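Local coordinates for protein geranyltranstransferase (PDB 3P8L) that probably catalyses the magnesium-dependent condensation of isopentenyl diphosphate with geranyl diphosphate to give farnesyl diphosphate, at residues 266-277 with 292-301. Numbering follows the deposited sequence. Where two conformers were deposited one is given.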
loop_
_atom_site.group_PDB
_atom_site.type_symbol
_atom_site.label_atom_id
_atom_site.label_comp_id
_atom_site.label_asym_id
_atom_site.label_seq_id
_atom_site.Cartn_x
_atom_site.Cartn_y
_atom_site.Cartn_z
ATOM N N LEU A 266 -14.376 -23.705 -19.058
ATOM C CA LEU A 266 -12.932 -23.897 -18.864
ATOM C C LEU A 266 -12.204 -24.112 -20.188
ATOM O O LEU A 266 -11.275 -23.367 -20.504
ATOM C CB LEU A 266 -12.676 -25.069 -17.906
ATOM C CG LEU A 266 -11.236 -25.448 -17.531
ATOM C CD1 LEU A 266 -10.457 -24.244 -16.996
ATOM C CD2 LEU A 266 -11.235 -26.583 -16.512
ATOM N N THR A 267 -12.659 -25.107 -20.959
ATOM C CA THR A 267 -12.097 -25.449 -22.274
ATOM C C THR A 267 -12.033 -24.234 -23.213
ATOM O O THR A 267 -11.010 -24.008 -23.874
ATOM C CB THR A 267 -12.889 -26.632 -22.935
ATOM O OG1 THR A 267 -12.906 -27.755 -22.047
ATOM C CG2 THR A 267 -12.268 -27.072 -24.266
ATOM N N HIS A 268 -13.111 -23.447 -23.242
ATOM C CA HIS A 268 -13.166 -22.229 -24.058
ATOM C C HIS A 268 -12.143 -21.156 -23.637
ATOM O O HIS A 268 -11.493 -20.541 -24.493
ATOM C CB HIS A 268 -14.597 -21.654 -24.108
ATOM C CG HIS A 268 -15.578 -22.537 -24.822
ATOM N ND1 HIS A 268 -16.871 -22.723 -24.378
ATOM C CD2 HIS A 268 -15.449 -23.301 -25.934
ATOM C CE1 HIS A 268 -17.496 -23.558 -25.190
ATOM N NE2 HIS A 268 -16.655 -23.924 -26.142
ATOM N N GLN A 269 -11.985 -20.945 -22.330
ATOM C CA GLN A 269 -10.955 -20.013 -21.842
ATOM C C GLN A 269 -9.554 -20.475 -22.230
ATOM O O GLN A 269 -8.739 -19.667 -22.697
ATOM C CB GLN A 269 -11.041 -19.806 -20.326
ATOM C CG GLN A 269 -12.270 -19.051 -19.840
ATOM C CD GLN A 269 -12.467 -17.684 -20.492
ATOM O OE1 GLN A 269 -11.516 -16.938 -20.753
ATOM N NE2 GLN A 269 -13.721 -17.349 -20.746
ATOM N N LEU A 270 -9.289 -21.772 -22.056
ATOM C CA LEU A 270 -8.000 -22.350 -22.466
ATOM C C LEU A 270 -7.759 -22.165 -23.960
ATOM O O LEU A 270 -6.673 -21.735 -24.365
ATOM C CB LEU A 270 -7.879 -23.830 -22.065
ATOM C CG LEU A 270 -7.980 -24.165 -20.573
ATOM C CD1 LEU A 270 -7.862 -25.659 -20.355
ATOM C CD2 LEU A 270 -6.940 -23.411 -19.731
ATOM N N ALA A 271 -8.785 -22.444 -24.769
ATOM C CA ALA A 271 -8.706 -22.239 -26.223
ATOM C C ALA A 271 -8.435 -20.779 -26.574
ATOM O O ALA A 271 -7.624 -20.478 -27.458
ATOM C CB ALA A 271 -9.991 -22.733 -26.919
ATOM N N GLU A 272 -9.092 -19.871 -25.858
ATOM C CA GLU A 272 -8.901 -18.442 -26.098
ATOM C C GLU A 272 -7.518 -17.961 -25.661
ATOM O O GLU A 272 -6.886 -17.163 -26.360
ATOM C CB GLU A 272 -10.033 -17.625 -25.481
ATOM C CG GLU A 272 -11.340 -17.801 -26.265
ATOM C CD GLU A 272 -12.163 -16.538 -26.367
ATOM O OE1 GLU A 272 -11.603 -15.435 -26.201
ATOM O OE2 GLU A 272 -13.377 -16.650 -26.636
ATOM N N GLY A 273 -7.037 -18.491 -24.536
ATOM C CA GLY A 273 -5.649 -18.287 -24.115
ATOM C C GLY A 273 -4.643 -18.722 -25.178
ATOM O O GLY A 273 -3.736 -17.952 -25.522
ATOM N N SER A 274 -4.823 -19.940 -25.705
ATOM C CA SER A 274 -3.983 -20.480 -26.797
ATOM C C SER A 274 -4.035 -19.602 -28.043
ATOM O O SER A 274 -2.993 -19.261 -28.624
ATOM C CB SER A 274 -4.395 -21.909 -27.176
ATOM O OG SER A 274 -4.457 -22.757 -26.049
ATOM N N ALA A 275 -5.249 -19.222 -28.436
ATOM C CA ALA A 275 -5.442 -18.347 -29.589
ATOM C C ALA A 275 -4.688 -17.042 -29.389
ATOM O O ALA A 275 -4.077 -16.533 -30.336
ATOM C CB ALA A 275 -6.924 -18.091 -29.845
ATOM N N VAL A 276 -4.692 -16.527 -28.155
ATOM C CA VAL A 276 -3.916 -15.322 -27.829
ATOM C C VAL A 276 -2.388 -15.531 -27.956
ATOM O O VAL A 276 -1.688 -14.677 -28.508
ATOM C CB VAL A 276 -4.319 -14.715 -26.447
ATOM C CG1 VAL A 276 -3.337 -13.658 -26.014
ATOM C CG2 VAL A 276 -5.700 -14.093 -26.533
ATOM N N LEU A 277 -1.885 -16.666 -27.467
ATOM C CA LEU A 277 -0.454 -16.985 -27.573
ATOM C C LEU A 277 -0.012 -17.179 -29.028
ATOM O O LEU A 277 1.099 -16.775 -29.409
ATOM C CB LEU A 277 -0.102 -18.234 -26.752
ATOM C CG LEU A 277 -0.213 -18.178 -25.221
ATOM C CD1 LEU A 277 0.097 -19.543 -24.646
ATOM C CD2 LEU A 277 0.704 -17.112 -24.607
ATOM N N LEU A 292 4.328 -20.176 -21.477
ATOM C CA LEU A 292 2.973 -19.754 -21.183
ATOM C C LEU A 292 1.905 -20.792 -21.545
ATOM O O LEU A 292 0.931 -20.938 -20.802
ATOM C CB LEU A 292 2.690 -18.384 -21.801
ATOM C CG LEU A 292 3.441 -17.205 -21.167
ATOM C CD1 LEU A 292 3.162 -15.913 -21.926
ATOM C CD2 LEU A 292 3.060 -17.047 -19.711
ATOM N N ALA A 293 2.101 -21.531 -22.648
ATOM C CA ALA A 293 1.183 -22.630 -23.026
ATOM C C ALA A 293 1.075 -23.747 -21.991
ATOM O O ALA A 293 -0.022 -24.273 -21.775
ATOM C CB ALA A 293 1.538 -23.213 -24.400
ATOM N N ASN A 294 2.198 -24.110 -21.364
ATOM C CA ASN A 294 2.220 -25.144 -20.323
ATOM C C ASN A 294 1.395 -24.748 -19.092
ATOM O O ASN A 294 0.746 -25.583 -18.471
ATOM C CB ASN A 294 3.663 -25.473 -19.910
ATOM C CG ASN A 294 3.737 -26.349 -18.678
ATOM O OD1 ASN A 294 3.416 -27.534 -18.726
ATOM N ND2 ASN A 294 4.154 -25.764 -17.561
ATOM N N LEU A 295 1.439 -23.466 -18.736
ATOM C CA LEU A 295 0.623 -22.975 -17.609
ATOM C C LEU A 295 -0.873 -23.118 -17.896
ATOM O O LEU A 295 -1.649 -23.471 -17.014
ATOM C CB LEU A 295 0.983 -21.530 -17.242
ATOM C CG LEU A 295 2.367 -21.327 -16.599
ATOM C CD1 LEU A 295 2.644 -19.863 -16.439
ATOM C CD2 LEU A 295 2.514 -22.038 -15.258
ATOM N N LEU A 296 -1.251 -22.870 -19.149
ATOM C CA LEU A 296 -2.601 -23.150 -19.642
ATOM C C LEU A 296 -2.942 -24.648 -19.621
ATOM O O LEU A 296 -4.016 -25.027 -19.149
ATOM C CB LEU A 296 -2.739 -22.609 -21.059
ATOM C CG LEU A 296 -3.840 -21.612 -21.359
ATOM C CD1 LEU A 296 -3.974 -20.573 -20.259
ATOM C CD2 LEU A 296 -3.459 -20.974 -22.665
ATOM N N THR A 297 -2.023 -25.483 -20.118
ATOM C CA THR A 297 -2.135 -26.952 -20.065
ATOM C C THR A 297 -2.386 -27.483 -18.647
ATOM O O THR A 297 -3.214 -28.385 -18.472
ATOM C CB THR A 297 -0.867 -27.652 -20.653
ATOM O OG1 THR A 297 -0.683 -27.261 -22.016
ATOM C CG2 THR A 297 -0.963 -29.182 -20.594
ATOM N N GLN A 298 -1.703 -26.914 -17.647
ATOM C CA GLN A 298 -1.824 -27.384 -16.258
ATOM C C GLN A 298 -3.239 -27.197 -15.702
ATOM O O GLN A 298 -3.635 -27.894 -14.765
ATOM C CB GLN A 298 -0.810 -26.706 -15.320
ATOM C CG GLN A 298 0.681 -26.946 -15.612
ATOM C CD GLN A 298 0.967 -28.237 -16.359
ATOM O OE1 GLN A 298 0.101 -29.102 -16.487
ATOM N NE2 GLN A 298 2.187 -28.366 -16.867
ATOM N N LEU A 299 -3.999 -26.262 -16.279
ATOM C CA LEU A 299 -5.378 -25.997 -15.834
ATOM C C LEU A 299 -6.460 -26.927 -16.437
ATOM O O LEU A 299 -7.621 -26.854 -16.032
ATOM C CB LEU A 299 -5.754 -24.530 -16.069
ATOM C CG LEU A 299 -4.993 -23.394 -15.384
ATOM C CD1 LEU A 299 -5.631 -22.068 -15.763
ATOM C CD2 LEU A 299 -4.930 -23.533 -13.856
ATOM N N GLN A 300 -6.080 -27.784 -17.390
ATOM C CA GLN A 300 -6.978 -28.815 -17.950
ATOM C C GLN A 300 -7.490 -29.796 -16.890
ATOM O O GLN A 300 -6.882 -29.950 -15.830
ATOM C CB GLN A 300 -6.266 -29.629 -19.039
ATOM C CG GLN A 300 -6.154 -28.964 -20.406
ATOM C CD GLN A 300 -5.323 -29.774 -21.402
ATOM O OE1 GLN A 300 -4.984 -30.935 -21.159
ATOM N NE2 GLN A 300 -4.995 -29.157 -22.533
ATOM N N LEU A 301 -8.605 -30.461 -17.183
ATOM C CA LEU A 301 -9.102 -31.533 -16.321
ATOM C C LEU A 301 -8.850 -32.900 -16.950
ATOM O O LEU A 301 -9.090 -33.097 -18.145
ATOM C CB LEU A 301 -10.586 -31.343 -15.990
ATOM C CG LEU A 301 -10.936 -30.165 -15.070
ATOM C CD1 LEU A 301 -12.440 -29.950 -15.020
ATOM C CD2 LEU A 301 -10.373 -30.346 -13.664
#
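L296 pushes its side chain, as a knob into a hole, among L270, G273, S274 and L277. Its CD2 lies 3.6 Å from G273 C and 3.5 Å from S274 N; because glycine carries no side chain, the methyl can rest directly on the backbone there. A chi1 of -123°, away from the staggered values, is consistent with a side chain fitted to a confined site. L270 slides past L296 in the opposite direction, its branched tip placing CD2 3.4 Å from L296 O and CD1 against Q300. Toward the N-terminal end of 292-301, L277 forks: CD1 reaches A293 N (3.5 Å), the short alanine side chain letting it lie close to the backbone, while CD2 meets L292 CB at 3.7 Å. The two helices form an antiparallel hairpin, 176° between directions, at the C-terminal end of the all-helical isoprenoid synthase fold; helix 205-230 touches it through F214 on L296 and Y218 on L299. The solvent side is looser. S274 is small enough to flank L296, and its OG is satisfied within its own helix by L270 O (3.0 Å), which also accepts the backbone bond from S274 N. Past the helix, the extended Q300 offers its aliphatic CG to L270, and the poorly ordered L301 crosses L266 at about a right angle.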